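Local coordinates for multidrug resistance protein (Vibrio cholerae, PDB 1YC9) that probably serves as the outer-membrane exit duct of a multidrug efflux pump, a trimer of the outer membrane factor family that may confer resistance to toxic compounds, at residues 269-283 against 327-341. The protein carries 1 engineered substitution. Numbering follows the deposited sequence. Where two conformers were deposited one is given.
Sequences AEAAAQQVGIAQAQF and LEGQLTSAEARYQEA
Y338 wedges into helix 260-281 among A269, A272, A273 and V276. At its CB, V276 CG2 packs 3.8 Å away, and the CB of A272 lies 4.1 Å off, about at right angles to that contact. CG is anti to the backbone N (chi1 175°), which sends the ring across the neighbouring helix rather than along it. Its CD2 then meets the backbone, 3.5 Å from A273 N, and the O of A269 lies in the ring plane at the edge. Farther out, CE2 touches the CB of A273 at 3.7 Å. V276 answers as the reciprocal knob, seated among L331, A334, E335 and Y338; its CG2 presses on the O of A334.

Small residues let the axes close to 8.2 Å: A272 and A279 rest their CB atoms on the backbone of Y338 and L331, while A334 and A341 fill the facing positions. At the membrane-side end, L327 CB sits over one face of the F283 ring, a CH-pi contact 3.8 Å from the centroid, and L331 CD2 approaches the same ring obliquely.

Polar atoms are joined through water. One water donates to both A272 O and A334 O, each at 2.7 Å; another accepts from Q275 NE2 and R337 NE. A third links Q280 NE2 to E335 OE1, while the other carboxylate oxygen of E335 forms a salt bridge with K57 of the second subunit.

The helices run antiparallel at 165°, with mutual knobs-into-holes packing. This is the coiled-coil pairing of the TolC-like alpha-barrel, here at the end of the helices next to strands 286-298 and 309-322, which connect them.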
ATOM      1  N   ALA A 269     -11.165  -7.298  17.161  1.00 20.25           N
ATOM      2  CA  ALA A 269     -10.904  -6.880  18.546  1.00 20.04           C
ATOM      3  C   ALA A 269     -11.368  -7.952  19.570  1.00 21.43           C
ATOM      4  O   ALA A 269     -10.664  -8.297  20.508  1.00 18.02           O
ATOM      5  CB  ALA A 269     -11.493  -5.526  18.835  1.00 21.43           C
ATOM      6  N   GLU A 270     -12.537  -8.577  19.320  1.00 20.64           N
ATOM      7  CA  GLU A 270     -12.920  -9.766  20.077  1.00 20.92           C
ATOM      8  C   GLU A 270     -11.909 -10.924  20.029  1.00 18.44           C
ATOM      9  O   GLU A 270     -11.612 -11.506  21.052  1.00 19.28           O
ATOM     10  CB  GLU A 270     -14.300 -10.282  19.628  1.00 21.85           C
ATOM     11  CG  GLU A 270     -14.825 -11.380  20.558  1.00 29.12           C
ATOM     12  CD  GLU A 270     -14.799 -10.962  22.013  1.00 36.04           C
ATOM     13  OE1 GLU A 270     -15.419  -9.915  22.278  1.00 37.68           O
ATOM     14  OE2 GLU A 270     -14.134 -11.645  22.862  1.00 39.06           O
ATOM     15  N   ALA A 271     -11.403 -11.236  18.838  1.00 18.54           N
ATOM     16  CA  ALA A 271     -10.434 -12.292  18.634  1.00 19.40           C
ATOM     17  C   ALA A 271      -9.165 -11.994  19.437  1.00 19.83           C
ATOM     18  O   ALA A 271      -8.685 -12.852  20.196  1.00 18.06           O
ATOM     19  CB  ALA A 271     -10.107 -12.399  17.169  1.00 18.67           C
ATOM     20  N   ALA A 272      -8.719 -10.738  19.349  1.00 19.97           N
ATOM     21  CA  ALA A 272      -7.551 -10.269  20.146  1.00 19.24           C
ATOM     22  C   ALA A 272      -7.754 -10.381  21.644  1.00 19.18           C
ATOM     23  O   ALA A 272      -6.838 -10.764  22.352  1.00 19.11           O
ATOM     24  CB  ALA A 272      -7.143  -8.836  19.747  1.00 19.97           C
ATOM     25  N   ALA A 273      -8.942 -10.036  22.148  1.00 17.21           N
ATOM     26  CA  ALA A 273      -9.283 -10.167  23.536  1.00 18.27           C
ATOM     27  C   ALA A 273      -9.143 -11.612  23.988  1.00 18.38           C
ATOM     28  O   ALA A 273      -8.606 -11.900  25.035  1.00 19.42           O
ATOM     29  CB  ALA A 273     -10.750  -9.654  23.783  1.00 18.32           C
ATOM     30  N   GLN A 274      -9.645 -12.538  23.176  1.00 19.44           N
ATOM     31  CA  GLN A 274      -9.562 -13.968  23.462  1.00 19.02           C
ATOM     32  C   GLN A 274      -8.103 -14.416  23.519  1.00 19.71           C
ATOM     33  O   GLN A 274      -7.749 -15.273  24.335  1.00 18.19           O
ATOM     34  CB  GLN A 274     -10.262 -14.787  22.368  1.00 18.43           C
ATOM     35  CG  GLN A 274     -11.839 -14.674  22.327  1.00 19.93           C
ATOM     36  CD  GLN A 274     -12.500 -15.017  23.641  1.00 21.27           C
ATOM     37  OE1 GLN A 274     -13.415 -14.336  24.086  1.00 24.71           O
ATOM     38  NE2 GLN A 274     -12.063 -16.076  24.245  1.00 19.66           N
ATOM     39  N   GLN A 275      -7.283 -13.879  22.617  1.00 20.14           N
ATOM     40  CA  GLN A 275      -5.857 -14.189  22.591  1.00 20.26           C
ATOM     41  C   GLN A 275      -5.125 -13.702  23.865  1.00 19.64           C
ATOM     42  O   GLN A 275      -4.129 -14.316  24.275  1.00 18.82           O
ATOM     43  CB  GLN A 275      -5.201 -13.701  21.301  1.00 22.30           C
ATOM     44  CG  GLN A 275      -5.752 -14.410  20.087  1.00 25.53           C
ATOM     45  CD  GLN A 275      -5.407 -13.795  18.743  1.00 33.41           C
ATOM     46  OE1 GLN A 275      -5.548 -14.474  17.717  1.00 40.39           O
ATOM     47  NE2 GLN A 275      -5.029 -12.529  18.717  1.00 34.80           N
ATOM     48  N   VAL A 276      -5.613 -12.641  24.484  1.00 20.10           N
ATOM     49  CA  VAL A 276      -5.106 -12.189  25.764  1.00 19.43           C
ATOM     50  C   VAL A 276      -5.443 -13.269  26.771  1.00 20.71           C
ATOM     51  O   VAL A 276      -4.614 -13.632  27.619  1.00 19.93           O
ATOM     52  CB  VAL A 276      -5.659 -10.788  26.188  1.00 20.50           C
ATOM     53  CG1 VAL A 276      -5.315 -10.466  27.613  1.00 22.33           C
ATOM     54  CG2 VAL A 276      -5.170  -9.722  25.266  1.00 18.94           C
ATOM     55  N   GLY A 277      -6.683 -13.795  26.705  1.00 20.59           N
ATOM     56  CA  GLY A 277      -7.033 -14.879  27.575  1.00 20.59           C
ATOM     57  C   GLY A 277      -6.162 -16.117  27.426  1.00 19.10           C
ATOM     58  O   GLY A 277      -5.835 -16.739  28.420  1.00 20.92           O
ATOM     59  N   ILE A 278      -5.860 -16.504  26.204  1.00 18.10           N
ATOM     60  CA  ILE A 278      -4.998 -17.623  25.940  1.00 18.68           C
ATOM     61  C   ILE A 278      -3.668 -17.385  26.648  1.00 18.21           C
ATOM     62  O   ILE A 278      -3.109 -18.304  27.262  1.00 17.71           O
ATOM     63  CB  ILE A 278      -4.754 -17.786  24.449  1.00 17.35           C
ATOM     64  CG1 ILE A 278      -6.059 -18.274  23.712  1.00 21.31           C
ATOM     65  CG2 ILE A 278      -3.644 -18.771  24.160  1.00 18.64           C
ATOM     66  CD1 ILE A 278      -5.960 -18.156  22.225  1.00 22.24           C
ATOM     67  N   ALA A 279      -3.116 -16.183  26.474  1.00 18.19           N
ATOM     68  CA  ALA A 279      -1.780 -15.886  27.022  1.00 17.79           C
ATOM     69  C   ALA A 279      -1.789 -15.957  28.549  1.00 18.33           C
ATOM     70  O   ALA A 279      -0.842 -16.443  29.195  1.00 17.22           O
ATOM     71  CB  ALA A 279      -1.274 -14.509  26.572  1.00 17.99           C
ATOM     72  N   GLN A 280      -2.860 -15.468  29.134  1.00 18.12           N
ATOM     73  CA  GLN A 280      -3.047 -15.618  30.566  1.00 20.37           C
ATOM     74  C   GLN A 280      -3.126 -17.088  31.008  1.00 19.99           C
ATOM     75  O   GLN A 280      -2.521 -17.466  32.010  1.00 19.95           O
ATOM     76  CB  GLN A 280      -4.306 -14.870  31.039  1.00 20.42           C
ATOM     77  CG  GLN A 280      -4.174 -13.336  31.044  1.00 25.09           C
ATOM     78  CD  GLN A 280      -5.530 -12.606  31.269  1.00 31.81           C
ATOM     79  OE1 GLN A 280      -6.601 -13.222  31.189  1.00 35.70           O
ATOM     80  NE2 GLN A 280      -5.466 -11.298  31.462  1.00 34.35           N
ATOM     81  N   ALA A 281      -3.859 -17.917  30.237  1.00 19.54           N
ATOM     82  CA  ALA A 281      -4.070 -19.293  30.593  1.00 19.36           C
ATOM     83  C   ALA A 281      -2.819 -20.148  30.466  1.00 18.71           C
ATOM     84  O   ALA A 281      -2.725 -21.195  31.086  1.00 18.39           O
ATOM     85  CB  ALA A 281      -5.188 -19.876  29.744  1.00 18.99           C
ATOM     86  N   GLN A 282      -1.851 -19.674  29.702  1.00 19.79           N
ATOM     87  CA  GLN A 282      -0.576 -20.361  29.559  0.50 20.42           C
ATOM     88  C   GLN A 282       0.253 -20.402  30.840  1.00 20.26           C
ATOM     89  O   GLN A 282       1.144 -21.217  30.971  1.00 21.38           O
ATOM     90  CB  GLN A 282       0.239 -19.752  28.401  0.50 20.35           C
ATOM     91  CG  GLN A 282      -0.289 -20.170  27.047  0.50 21.62           C
ATOM     92  CD  GLN A 282       0.435 -19.508  25.896  0.50 25.09           C
ATOM     93  OE1 GLN A 282       1.118 -18.454  26.066  0.50 29.15           O
ATOM     94  NE2 GLN A 282       0.309 -20.102  24.728  0.50 19.66           N
ATOM     95  N   PHE A 283      -0.056 -19.529  31.789  1.00 20.80           N
ATOM     96  CA  PHE A 283       0.564 -19.594  33.096  1.00 20.73           C
ATOM     97  C   PHE A 283       0.045 -20.725  33.993  1.00 21.58           C
ATOM     98  O   PHE A 283       0.712 -21.110  34.957  1.00 22.64           O
ATOM     99  CB  PHE A 283       0.396 -18.263  33.808  1.00 21.21           C
ATOM    100  CG  PHE A 283       1.256 -17.131  33.242  1.00 22.71           C
ATOM    101  CD1 PHE A 283       0.780 -16.326  32.240  1.00 26.14           C
ATOM    102  CD2 PHE A 283       2.548 -16.884  33.753  1.00 29.47           C
ATOM    103  CE1 PHE A 283       1.537 -15.286  31.724  1.00 23.84           C
ATOM    104  CE2 PHE A 283       3.298 -15.847  33.265  1.00 29.45           C
ATOM    105  CZ  PHE A 283       2.789 -15.033  32.256  1.00 26.89           C
ATOM    106  N   LEU A 327       6.548 -16.606  28.775  1.00 20.07           N
ATOM    107  CA  LEU A 327       5.074 -16.469  29.058  1.00 19.16           C
ATOM    108  C   LEU A 327       4.702 -15.012  29.241  1.00 19.57           C
ATOM    109  O   LEU A 327       3.627 -14.538  28.832  1.00 16.60           O
ATOM    110  CB  LEU A 327       4.659 -17.266  30.262  1.00 19.77           C
ATOM    111  CG  LEU A 327       4.800 -18.775  30.065  1.00 23.85           C
ATOM    112  CD1 LEU A 327       4.309 -19.465  31.288  1.00 26.40           C
ATOM    113  CD2 LEU A 327       4.189 -19.305  28.745  1.00 29.04           C
ATOM    114  N   GLU A 328       5.607 -14.276  29.901  1.00 16.40           N
ATOM    115  CA  GLU A 328       5.347 -12.905  30.266  1.00 16.84           C
ATOM    116  C   GLU A 328       5.325 -12.027  29.016  1.00 16.65           C
ATOM    117  O   GLU A 328       4.443 -11.206  28.848  1.00 15.15           O
ATOM    118  CB  GLU A 328       6.430 -12.384  31.258  1.00 16.09           C
ATOM    119  CG  GLU A 328       6.456 -13.122  32.559  1.00 18.68           C
ATOM    120  CD  GLU A 328       7.300 -14.381  32.572  1.00 15.53           C
ATOM    121  OE1 GLU A 328       7.811 -14.879  31.504  1.00 15.88           O
ATOM    122  OE2 GLU A 328       7.438 -14.956  33.624  1.00 16.36           O
ATOM    123  N   GLY A 329       6.355 -12.179  28.179  1.00 16.84           N
ATOM    124  CA  GLY A 329       6.463 -11.466  26.943  1.00 16.81           C
ATOM    125  C   GLY A 329       5.278 -11.796  26.000  1.00 17.95           C
ATOM    126  O   GLY A 329       4.853 -10.912  25.268  1.00 17.18           O
ATOM    127  N   GLN A 330       4.837 -13.050  25.983  1.00 16.44           N
ATOM    128  CA  GLN A 330       3.728 -13.464  25.130  1.00 18.58           C
ATOM    129  C   GLN A 330       2.449 -12.761  25.551  1.00 18.80           C
ATOM    130  O   GLN A 330       1.689 -12.294  24.695  1.00 18.83           O
ATOM    131  CB  GLN A 330       3.555 -14.996  25.212  1.00 18.99           C
ATOM    132  CG  GLN A 330       4.424 -15.715  24.212  1.00 23.81           C
ATOM    133  CD  GLN A 330       4.238 -17.240  24.182  1.00 28.54           C
ATOM    134  OE1 GLN A 330       3.130 -17.706  24.047  1.00 37.61           O
ATOM    135  NE2 GLN A 330       5.315 -17.979  24.250  1.00 29.01           N
ATOM    136  N   LEU A 331       2.285 -12.618  26.866  1.00 17.08           N
ATOM    137  CA  LEU A 331       1.143 -11.881  27.416  1.00 16.89           C
ATOM    138  C   LEU A 331       1.242 -10.403  27.044  1.00 16.51           C
ATOM    139  O   LEU A 331       0.289  -9.836  26.554  1.00 16.55           O
ATOM    140  CB  LEU A 331       1.038 -12.080  28.923  1.00 17.64           C
ATOM    141  CG  LEU A 331      -0.082 -11.331  29.618  1.00 15.42           C
ATOM    142  CD1 LEU A 331      -1.484 -11.663  29.003  1.00 19.59           C
ATOM    143  CD2 LEU A 331      -0.090 -11.613  31.085  1.00 21.05           C
ATOM    144  N   THR A 332       2.400  -9.773  27.224  1.00 15.99           N
ATOM    145  CA  THR A 332       2.563  -8.407  26.770  1.00 17.51           C
ATOM    146  C   THR A 332       2.233  -8.221  25.272  1.00 17.13           C
ATOM    147  O   THR A 332       1.549  -7.286  24.911  1.00 19.38           O
ATOM    148  CB  THR A 332       4.009  -7.909  27.097  1.00 18.65           C
ATOM    149  OG1 THR A 332       4.140  -7.879  28.521  1.00 16.14           O
ATOM    150  CG2 THR A 332       4.215  -6.486  26.591  1.00 19.25           C
ATOM    151  N   SER A 333       2.721  -9.109  24.428  1.00 17.66           N
ATOM    152  CA  SER A 333       2.471  -9.036  23.010  1.00 18.12           C
ATOM    153  C   SER A 333       0.965  -9.210  22.723  1.00 17.20           C
ATOM    154  O   SER A 333       0.435  -8.508  21.853  1.00 17.24           O
ATOM    155  CB  SER A 333       3.331 -10.054  22.291  1.00 18.61           C
ATOM    156  OG  SER A 333       4.674  -9.588  22.340  1.00 19.66           O
ATOM    157  N   ALA A 334       0.314 -10.095  23.462  1.00 18.03           N
ATOM    158  CA  ALA A 334      -1.126 -10.349  23.236  1.00 18.68           C
ATOM    159  C   ALA A 334      -1.896  -9.090  23.704  1.00 18.79           C
ATOM    160  O   ALA A 334      -2.806  -8.646  23.034  1.00 18.74           O
ATOM    161  CB  ALA A 334      -1.569 -11.559  23.986  1.00 18.24           C
ATOM    162  N   GLU A 335      -1.516  -8.483  24.820  1.00 18.98           N
ATOM    163  CA  GLU A 335      -2.201  -7.261  25.267  1.00 20.38           C
ATOM    164  C   GLU A 335      -2.038  -6.174  24.242  1.00 19.41           C
ATOM    165  O   GLU A 335      -2.972  -5.483  23.952  1.00 20.51           O
ATOM    166  CB  GLU A 335      -1.694  -6.736  26.627  1.00 19.39           C
ATOM    167  CG  GLU A 335      -1.986  -7.648  27.790  1.00 22.38           C
ATOM    168  CD  GLU A 335      -1.248  -7.257  29.062  1.00 27.19           C
ATOM    169  OE1 GLU A 335      -1.477  -7.926  30.116  1.00 29.17           O
ATOM    170  OE2 GLU A 335      -0.414  -6.292  29.001  1.00 29.87           O
ATOM    171  N   ALA A 336      -0.834  -6.024  23.698  1.00 18.86           N
ATOM    172  CA  ALA A 336      -0.534  -5.052  22.680  1.00 18.67           C
ATOM    173  C   ALA A 336      -1.390  -5.266  21.417  1.00 19.03           C
ATOM    174  O   ALA A 336      -1.884  -4.315  20.833  1.00 17.84           O
ATOM    175  CB  ALA A 336       0.874  -5.114  22.326  1.00 19.50           C
ATOM    176  N   ARG A 337      -1.538  -6.505  21.013  1.00 18.80           N
ATOM    177  CA  ARG A 337      -2.364  -6.796  19.850  1.00 19.95           C
ATOM    178  C   ARG A 337      -3.818  -6.400  20.146  1.00 19.67           C
ATOM    179  O   ARG A 337      -4.468  -5.827  19.258  1.00 20.61           O
ATOM    180  CB  ARG A 337      -2.253  -8.269  19.434  1.00 20.48           C
ATOM    181  CG  ARG A 337      -3.269  -8.689  18.402  1.00 21.82           C
ATOM    182  CD  ARG A 337      -3.230  -7.902  17.075  1.00 25.56           C
ATOM    183  NE  ARG A 337      -4.433  -8.163  16.275  1.00 25.52           N
ATOM    184  CZ  ARG A 337      -5.109  -7.260  15.528  1.00 27.00           C
ATOM    185  NH1 ARG A 337      -4.671  -6.009  15.345  1.00 23.81           N
ATOM    186  NH2 ARG A 337      -6.195  -7.671  14.839  1.00 22.72           N
ATOM    187  N   TYR A 338      -4.315  -6.678  21.350  1.00 19.55           N
ATOM    188  CA  TYR A 338      -5.676  -6.245  21.725  1.00 20.49           C
ATOM    189  C   TYR A 338      -5.845  -4.751  21.649  1.00 21.56           C
ATOM    190  O   TYR A 338      -6.818  -4.231  21.111  1.00 20.34           O
ATOM    191  CB  TYR A 338      -6.054  -6.736  23.099  1.00 21.10           C
ATOM    192  CG  TYR A 338      -7.371  -6.232  23.555  1.00 22.62           C
ATOM    193  CD1 TYR A 338      -7.462  -5.357  24.603  1.00 25.76           C
ATOM    194  CD2 TYR A 338      -8.551  -6.622  22.906  1.00 24.62           C
ATOM    195  CE1 TYR A 338      -8.658  -4.871  25.025  1.00 29.60           C
ATOM    196  CE2 TYR A 338      -9.760  -6.118  23.314  1.00 25.18           C
ATOM    197  CZ  TYR A 338      -9.818  -5.256  24.378  1.00 30.85           C
ATOM    198  OH  TYR A 338     -11.027  -4.752  24.808  1.00 32.67           O
ATOM    199  N   GLN A 339      -4.875  -4.037  22.210  1.00 21.32           N
ATOM    200  CA  GLN A 339      -4.901  -2.591  22.206  1.00 21.73           C
ATOM    201  C   GLN A 339      -4.874  -2.036  20.786  1.00 20.94           C
ATOM    202  O   GLN A 339      -5.606  -1.081  20.488  1.00 22.94           O
ATOM    203  CB  GLN A 339      -3.731  -2.070  23.072  1.00 21.88           C
ATOM    204  CG  GLN A 339      -3.954  -2.333  24.533  1.00 25.55           C
ATOM    205  CD  GLN A 339      -2.755  -1.940  25.421  1.00 32.24           C
ATOM    206  OE1 GLN A 339      -2.693  -0.819  25.934  1.00 42.90           O
ATOM    207  NE2 GLN A 339      -1.878  -2.864  25.652  1.00 25.90           N
ATOM    208  N   GLU A 340      -4.046  -2.615  19.922  1.00 20.18           N
ATOM    209  CA  GLU A 340      -3.977  -2.267  18.549  1.00 20.79           C
ATOM    210  C   GLU A 340      -5.337  -2.489  17.873  1.00 20.74           C
ATOM    211  O   GLU A 340      -5.818  -1.625  17.135  1.00 19.02           O
ATOM    212  CB  GLU A 340      -2.962  -3.107  17.849  1.00 20.85           C
ATOM    213  CG  GLU A 340      -2.850  -2.797  16.384  1.00 24.15           C
ATOM    214  CD  GLU A 340      -1.922  -3.720  15.678  1.00 28.86           C
ATOM    215  OE1 GLU A 340      -2.084  -4.971  15.816  1.00 30.98           O
ATOM    216  OE2 GLU A 340      -1.049  -3.201  14.982  1.00 31.52           O
ATOM    217  N   ALA A 341      -5.909  -3.656  18.115  1.00 19.80           N
ATOM    218  CA  ALA A 341      -7.195  -4.002  17.477  1.00 20.49           C
ATOM    219  C   ALA A 341      -8.329  -3.065  17.915  1.00 20.91           C
ATOM    220  O   ALA A 341      -9.203  -2.694  17.088  1.00 22.76           O
ATOM    221  CB  ALA A 341      -7.525  -5.452  17.739  1.00 20.43           C
TER
HETATM  222  O   HOH W   1      -4.268 -10.344  21.496  1.00 19.52           O
HETATM  223  O   HOH W   2      -5.265 -10.952  16.614  1.00 30.68           O
HETATM  224  O   HOH W   3       1.657 -16.266  28.058  1.00 17.46           O
HETATM  225  O   HOH W   4      -3.592  -9.221  30.895  1.00 39.48           O